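Local coordinates for protein type III restriction-modification enzyme EcoP15I Res subunit (Escherichia coli, PDB 4ZCF) that uses ATP and, together with the Mod subunit, cleaves DNA 25-27 base pairs downstream of one of two inversely oriented CAGCAG sites, at residues K90-T93 with Y94-I98; L538-N541 with E542-R546. All blocks are in the same frame, centred on the assembly; numbering follows the deposited sequence.

Contact 1 (K90-T93 with Y94-I98). With AMP (adenosine monophosphate), chain H.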
loop_
_atom_site.group_PDB
_atom_site.type_symbol
_atom_site.label_atom_id
_atom_site.label_comp_id
_atom_site.label_asym_id
_atom_site.label_seq_id
_atom_site.Cartn_x
_atom_site.Cartn_y
_atom_site.Cartn_z
ATOM N N LYS C 90 -1.421 -19.270 28.579
ATOM C CA LYS C 90 -0.393 -18.264 28.897
ATOM C C LYS C 90 -0.509 -16.993 28.029
ATOM O O LYS C 90 -0.180 -15.897 28.499
ATOM C CB LYS C 90 1.039 -18.845 28.896
ATOM C CG LYS C 90 1.548 -19.382 27.554
ATOM C CD LYS C 90 3.046 -19.204 27.410
ATOM C CE LYS C 90 3.596 -19.961 26.226
ATOM N NZ LYS C 90 3.988 -21.357 26.592
ATOM N N THR C 91 -1.007 -17.155 26.780
ATOM C CA THR C 91 -1.240 -16.098 25.802
ATOM C C THR C 91 -2.325 -15.170 26.326
ATOM O O THR C 91 -2.080 -13.973 26.436
ATOM C CB THR C 91 -1.533 -16.709 24.418
ATOM O OG1 THR C 91 -0.543 -17.690 24.125
ATOM C CG2 THR C 91 -1.553 -15.679 23.310
ATOM N N TYR C 92 -3.505 -15.716 26.689
ATOM C CA TYR C 92 -4.590 -14.930 27.284
ATOM C C TYR C 92 -4.093 -14.128 28.515
ATOM O O TYR C 92 -4.429 -12.946 28.642
ATOM C CB TYR C 92 -5.775 -15.823 27.680
ATOM C CG TYR C 92 -6.849 -15.067 28.437
ATOM C CD1 TYR C 92 -7.801 -14.308 27.766
ATOM C CD2 TYR C 92 -6.892 -15.084 29.830
ATOM C CE1 TYR C 92 -8.772 -13.588 28.462
ATOM C CE2 TYR C 92 -7.852 -14.365 30.534
ATOM C CZ TYR C 92 -8.789 -13.614 29.847
ATOM O OH TYR C 92 -9.719 -12.883 30.550
ATOM N N THR C 93 -3.300 -14.786 29.410
ATOM C CA THR C 93 -2.735 -14.209 30.630
ATOM C C THR C 93 -1.830 -13.003 30.343
ATOM O O THR C 93 -2.029 -11.955 30.951
ATOM C CB THR C 93 -2.082 -15.299 31.498
ATOM O OG1 THR C 93 -3.078 -16.248 31.908
ATOM C CG2 THR C 93 -1.377 -14.730 32.719
ATOM N N TYR C 94 -0.862 -13.136 29.416
ATOM C CA TYR C 94 -0.002 -12.015 29.073
ATOM C C TYR C 94 -0.743 -10.867 28.395
ATOM O O TYR C 94 -0.397 -9.704 28.599
ATOM C CB TYR C 94 1.317 -12.432 28.395
ATOM C CG TYR C 94 1.323 -12.880 26.949
ATOM C CD1 TYR C 94 0.954 -12.004 25.924
ATOM C CD2 TYR C 94 1.929 -14.074 26.579
ATOM C CE1 TYR C 94 1.060 -12.370 24.582
ATOM C CE2 TYR C 94 2.043 -14.449 25.242
ATOM C CZ TYR C 94 1.599 -13.599 24.247
ATOM O OH TYR C 94 1.726 -13.986 22.933
ATOM N N ILE C 95 -1.799 -11.192 27.637
ATOM C CA ILE C 95 -2.625 -10.175 26.993
ATOM C C ILE C 95 -3.433 -9.446 28.064
ATOM O O ILE C 95 -3.439 -8.215 28.080
ATOM C CB ILE C 95 -3.477 -10.736 25.828
ATOM C CG1 ILE C 95 -2.559 -11.161 24.652
ATOM C CG2 ILE C 95 -4.481 -9.695 25.367
ATOM C CD1 ILE C 95 -3.148 -12.197 23.681
ATOM N N LYS C 96 -4.062 -10.198 28.990
ATOM C CA LYS C 96 -4.819 -9.593 30.085
ATOM C C LYS C 96 -3.924 -8.708 30.962
ATOM O O LYS C 96 -4.373 -7.656 31.395
ATOM C CB LYS C 96 -5.577 -10.638 30.920
ATOM C CG LYS C 96 -6.707 -9.997 31.715
ATOM C CD LYS C 96 -7.544 -11.000 32.505
ATOM C CE LYS C 96 -8.064 -10.389 33.788
ATOM N NZ LYS C 96 -8.796 -9.107 33.561
ATOM N N THR C 97 -2.650 -9.091 31.152
ATOM C CA THR C 97 -1.676 -8.302 31.906
ATOM C C THR C 97 -1.367 -6.971 31.176
ATOM O O THR C 97 -1.275 -5.936 31.831
ATOM C CB THR C 97 -0.427 -9.127 32.223
ATOM O OG1 THR C 97 -0.795 -10.438 32.630
ATOM C CG2 THR C 97 0.412 -8.503 33.303
ATOM N N ILE C 98 -1.248 -6.997 29.825
ATOM C CA ILE C 98 -1.018 -5.820 28.979
ATOM C C ILE C 98 -2.119 -4.762 29.224
ATOM O O ILE C 98 -1.826 -3.562 29.303
ATOM C CB ILE C 98 -0.924 -6.265 27.496
ATOM C CG1 ILE C 98 0.508 -6.659 27.146
ATOM C CG2 ILE C 98 -1.490 -5.209 26.512
ATOM C CD1 ILE C 98 0.619 -7.629 25.995
HETATM P P AMP H . 1.414 -19.477 22.027
HETATM O O1P AMP H . 2.699 -20.134 21.686
HETATM O O2P AMP H . 1.379 -19.538 23.509
HETATM O O3P AMP H . 1.643 -18.038 21.739
HETATM O "O5'" AMP H . 0.147 -20.075 21.264
HETATM C "C5'" AMP H . -0.958 -20.578 21.994
HETATM C "C4'" AMP H . -2.251 -20.328 21.287
HETATM O "O4'" AMP H . -3.366 -20.837 22.069
HETATM C "C3'" AMP H . -2.494 -18.866 21.140
HETATM O "O3'" AMP H . -1.983 -18.436 19.878
HETATM C "C2'" AMP H . -3.951 -18.680 21.273
HETATM O "O2'" AMP H . -4.587 -18.713 19.987
HETATM C "C1'" AMP H . -4.438 -19.850 22.064
HETATM N N9 AMP H . -4.868 -19.530 23.366
HETATM C C8 AMP H . -4.052 -19.112 24.314
HETATM N N7 AMP H . -4.750 -18.925 25.468
HETATM C C5 AMP H . -6.132 -19.327 25.172
HETATM C C6 AMP H . -7.379 -19.413 25.852
HETATM N N6 AMP H . -7.489 -19.043 27.217
HETATM N N1 AMP H . -8.468 -19.849 25.169
HETATM C C2 AMP H . -8.407 -20.190 23.890
HETATM N N3 AMP H . -7.278 -20.135 23.189
HETATM C C4 AMP H . -6.120 -19.722 23.756
#
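The carbonyl oxygen of Thr-93 is gripped twice by Thr-97: Thr-97 N lies 2.9 Å from Thr-93 O, in the helical i to i+4 bond, and Thr-97 OG1 donates to Thr-93 O at 2.6 Å. The two donors arrive from opposite faces of the carbonyl plane, the hydroxyl 36° out of it. OG1 can fold back in this way because it stands beside its own backbone N, chi1 -42°.

One turn earlier, the ring of Tyr-94 lies back over the start of the helix. With CG wedged between backbone N and carbonyl carbon (chi1 75°), one ring face covers Thr-91, whose CA sits 4.0 Å from the ring centroid in a CH-pi contact. Thr-91 CG2 also meets Ile-95 CD1 at 3.8 Å, while Thr-91 OG1 approaches AMP O2P to 2.7 Å. Lys-96 lies beside Tyr-92, pointing the same way, its CD 3.5 Å from Tyr-92 OH, which hydrogen-bonds His-135.

Lys-90 and Thr-91 close the P-loop (Walker A motif) of the helicase-like domain, and the helix continues from them; Lys-90 NZ forms a salt bridge with Glu-227, and Tyr-94 OH bonds Asp-226, an AMP-binding residue. This first part of helix 90-105 packs against helix 12-22, touched by Tyr-92 and Lys-96, helix 117-128, met by Thr-91 and Ile-95, and strands 79-84 and 222-226 of the parallel sheet.

Contact 2 (L538-N541 with E542-R546); sequences LPVN and EYMCR
Asn-541 is tied to the residues that follow it by both backbone and side chain. Its N donates to Cys-545 O at 2.8 Å, nearly straight at 168°, and its O receives Met-544 N, closing a type I beta turn from Asn-541 to Met-544. The side chain adds an Asx turn: OD1 accepts Tyr-543 N at 2.8 Å, in the carbonyl plane. CG stands between backbone N and carbonyl carbon (chi1 68°), which carries OD1 over the turn. Without the amide, as with an alanine here, Tyr-543 N would probably lose this acceptor and the turn one of its ties.

Behind the turn the two arms form a single bridge, Val-540 with Arg-546. Arg-546 CA contacts Pro-539 O at 3.3 Å through a CA-H...O approach, and the side chains of Val-540 and Met-544 cross, CG2 4.2 Å from SD. Farther back, Leu-538 lies over one face of the Arg-546 guanidinium, its CD1 3.6 Å from NH2. Asn-512 OD1 accepts Val-540 N, and Pro-539 pairs with Val-547, extending the backbone pairing beyond the bridge. At the turn, Tyr-543 packs on Ala-604 of a neighbouring protein chain. With three bonds converging on Asn-541, the turn's shape probably rests less on apolar packing, while Leu-538 covers the guanidinium without pairing its charge.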
loop_
_atom_site.group_PDB
_atom_site.type_symbol
_atom_site.label_atom_id
_atom_site.label_comp_id
_atom_site.label_asym_id
_atom_site.label_seq_id
_atom_site.Cartn_x
_atom_site.Cartn_y
_atom_site.Cartn_z
ATOM N N LEU C 538 -9.149 -28.139 26.915
ATOM C CA LEU C 538 -10.515 -28.550 27.219
ATOM C C LEU C 538 -11.465 -28.213 26.058
ATOM O O LEU C 538 -11.432 -27.098 25.539
ATOM C CB LEU C 538 -10.983 -27.983 28.568
ATOM C CG LEU C 538 -10.133 -28.391 29.794
ATOM C CD1 LEU C 538 -10.578 -27.662 31.037
ATOM C CD2 LEU C 538 -10.172 -29.904 30.043
ATOM N N PRO C 539 -12.253 -29.200 25.580
ATOM C CA PRO C 539 -13.096 -28.961 24.398
ATOM C C PRO C 539 -14.288 -28.025 24.594
ATOM O O PRO C 539 -14.716 -27.774 25.721
ATOM C CB PRO C 539 -13.527 -30.375 23.993
ATOM C CG PRO C 539 -13.537 -31.122 25.271
ATOM C CD PRO C 539 -12.381 -30.596 26.057
ATOM N N VAL C 540 -14.824 -27.517 23.467
ATOM C CA VAL C 540 -15.986 -26.630 23.430
ATOM C C VAL C 540 -17.238 -27.338 22.862
ATOM O O VAL C 540 -17.132 -28.117 21.900
ATOM C CB VAL C 540 -15.699 -25.242 22.783
ATOM C CG1 VAL C 540 -14.576 -24.513 23.516
ATOM C CG2 VAL C 540 -15.390 -25.349 21.291
ATOM N N ASN C 541 -18.410 -27.095 23.489
ATOM C CA ASN C 541 -19.690 -27.680 23.062
ATOM C C ASN C 541 -20.271 -26.980 21.792
ATOM O O ASN C 541 -19.673 -26.014 21.303
ATOM C CB ASN C 541 -20.710 -27.747 24.232
ATOM C CG ASN C 541 -21.228 -26.421 24.761
ATOM O OD1 ASN C 541 -21.644 -25.534 24.018
ATOM N ND2 ASN C 541 -21.323 -26.292 26.075
ATOM N N GLU C 542 -21.449 -27.462 21.282
ATOM C CA GLU C 542 -22.148 -26.922 20.094
ATOM C C GLU C 542 -22.443 -25.415 20.178
ATOM O O GLU C 542 -22.642 -24.771 19.146
ATOM C CB GLU C 542 -23.418 -27.737 19.751
ATOM C CG GLU C 542 -24.499 -27.696 20.817
ATOM C CD GLU C 542 -25.744 -28.514 20.539
ATOM O OE1 GLU C 542 -26.446 -28.219 19.543
ATOM O OE2 GLU C 542 -26.055 -29.412 21.357
ATOM N N TYR C 543 -22.439 -24.861 21.405
ATOM C CA TYR C 543 -22.658 -23.442 21.672
ATOM C C TYR C 543 -21.326 -22.698 21.912
ATOM O O TYR C 543 -21.298 -21.616 22.501
ATOM C CB TYR C 543 -23.717 -23.250 22.780
ATOM C CG TYR C 543 -25.016 -23.955 22.450
ATOM C CD1 TYR C 543 -25.795 -23.553 21.367
ATOM C CD2 TYR C 543 -25.424 -25.077 23.165
ATOM C CE1 TYR C 543 -26.954 -24.241 21.013
ATOM C CE2 TYR C 543 -26.590 -25.765 22.829
ATOM C CZ TYR C 543 -27.351 -25.343 21.750
ATOM O OH TYR C 543 -28.503 -26.009 21.411
ATOM N N MET C 544 -20.231 -23.279 21.376
ATOM C CA MET C 544 -18.848 -22.790 21.387
ATOM C C MET C 544 -18.302 -22.409 22.757
ATOM O O MET C 544 -17.500 -21.483 22.869
ATOM C CB MET C 544 -18.618 -21.701 20.316
ATOM C CG MET C 544 -18.855 -22.180 18.890
ATOM S SD MET C 544 -17.935 -23.679 18.464
ATOM C CE MET C 544 -18.837 -24.204 17.005
ATOM N N CYS C 545 -18.718 -23.156 23.793
ATOM C CA CYS C 545 -18.319 -22.943 25.182
ATOM C C CYS C 545 -17.612 -24.164 25.779
ATOM O O CYS C 545 -18.064 -25.293 25.566
ATOM C CB CYS C 545 -19.520 -22.517 26.023
ATOM S SG CYS C 545 -19.808 -20.726 26.047
ATOM N N ARG C 546 -16.503 -23.928 26.529
ATOM C CA ARG C 546 -15.686 -24.954 27.201
ATOM C C ARG C 546 -16.529 -25.826 28.135
ATOM O O ARG C 546 -17.378 -25.295 28.858
ATOM C CB ARG C 546 -14.522 -24.314 27.982
ATOM C CG ARG C 546 -13.172 -24.383 27.264
ATOM C CD ARG C 546 -12.190 -23.309 27.728
ATOM N NE ARG C 546 -11.775 -23.475 29.128
ATOM C CZ ARG C 546 -10.620 -24.011 29.522
ATOM N NH1 ARG C 546 -9.738 -24.441 28.627
ATOM N NH2 ARG C 546 -10.336 -24.113 30.813
#

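How the contacts relate
Both contacts are local, each within one continuous run of chain, yet they lie by different sheets. Contact 1 is buried in the helicase-like region, on a regular helix beside the seven-stranded sheet that includes strands 79-84 and 222-226. Contact 2, at the end of that region, is partly buried in a loop between helix 528-532 and strand 553-558, the latter in the second seven-stranded parallel sheet, and it also meets another protein chain. Repeated helical bonds and aromatic packing dominate the first; a turn, a lone bridge and an asparagine side chain shape the second. Their centres are about 21 Å apart and they do not touch; AMP contacts Lys-90, Thr-91 and Tyr-92 and lies about 6 Å from the Arg-546 side chain.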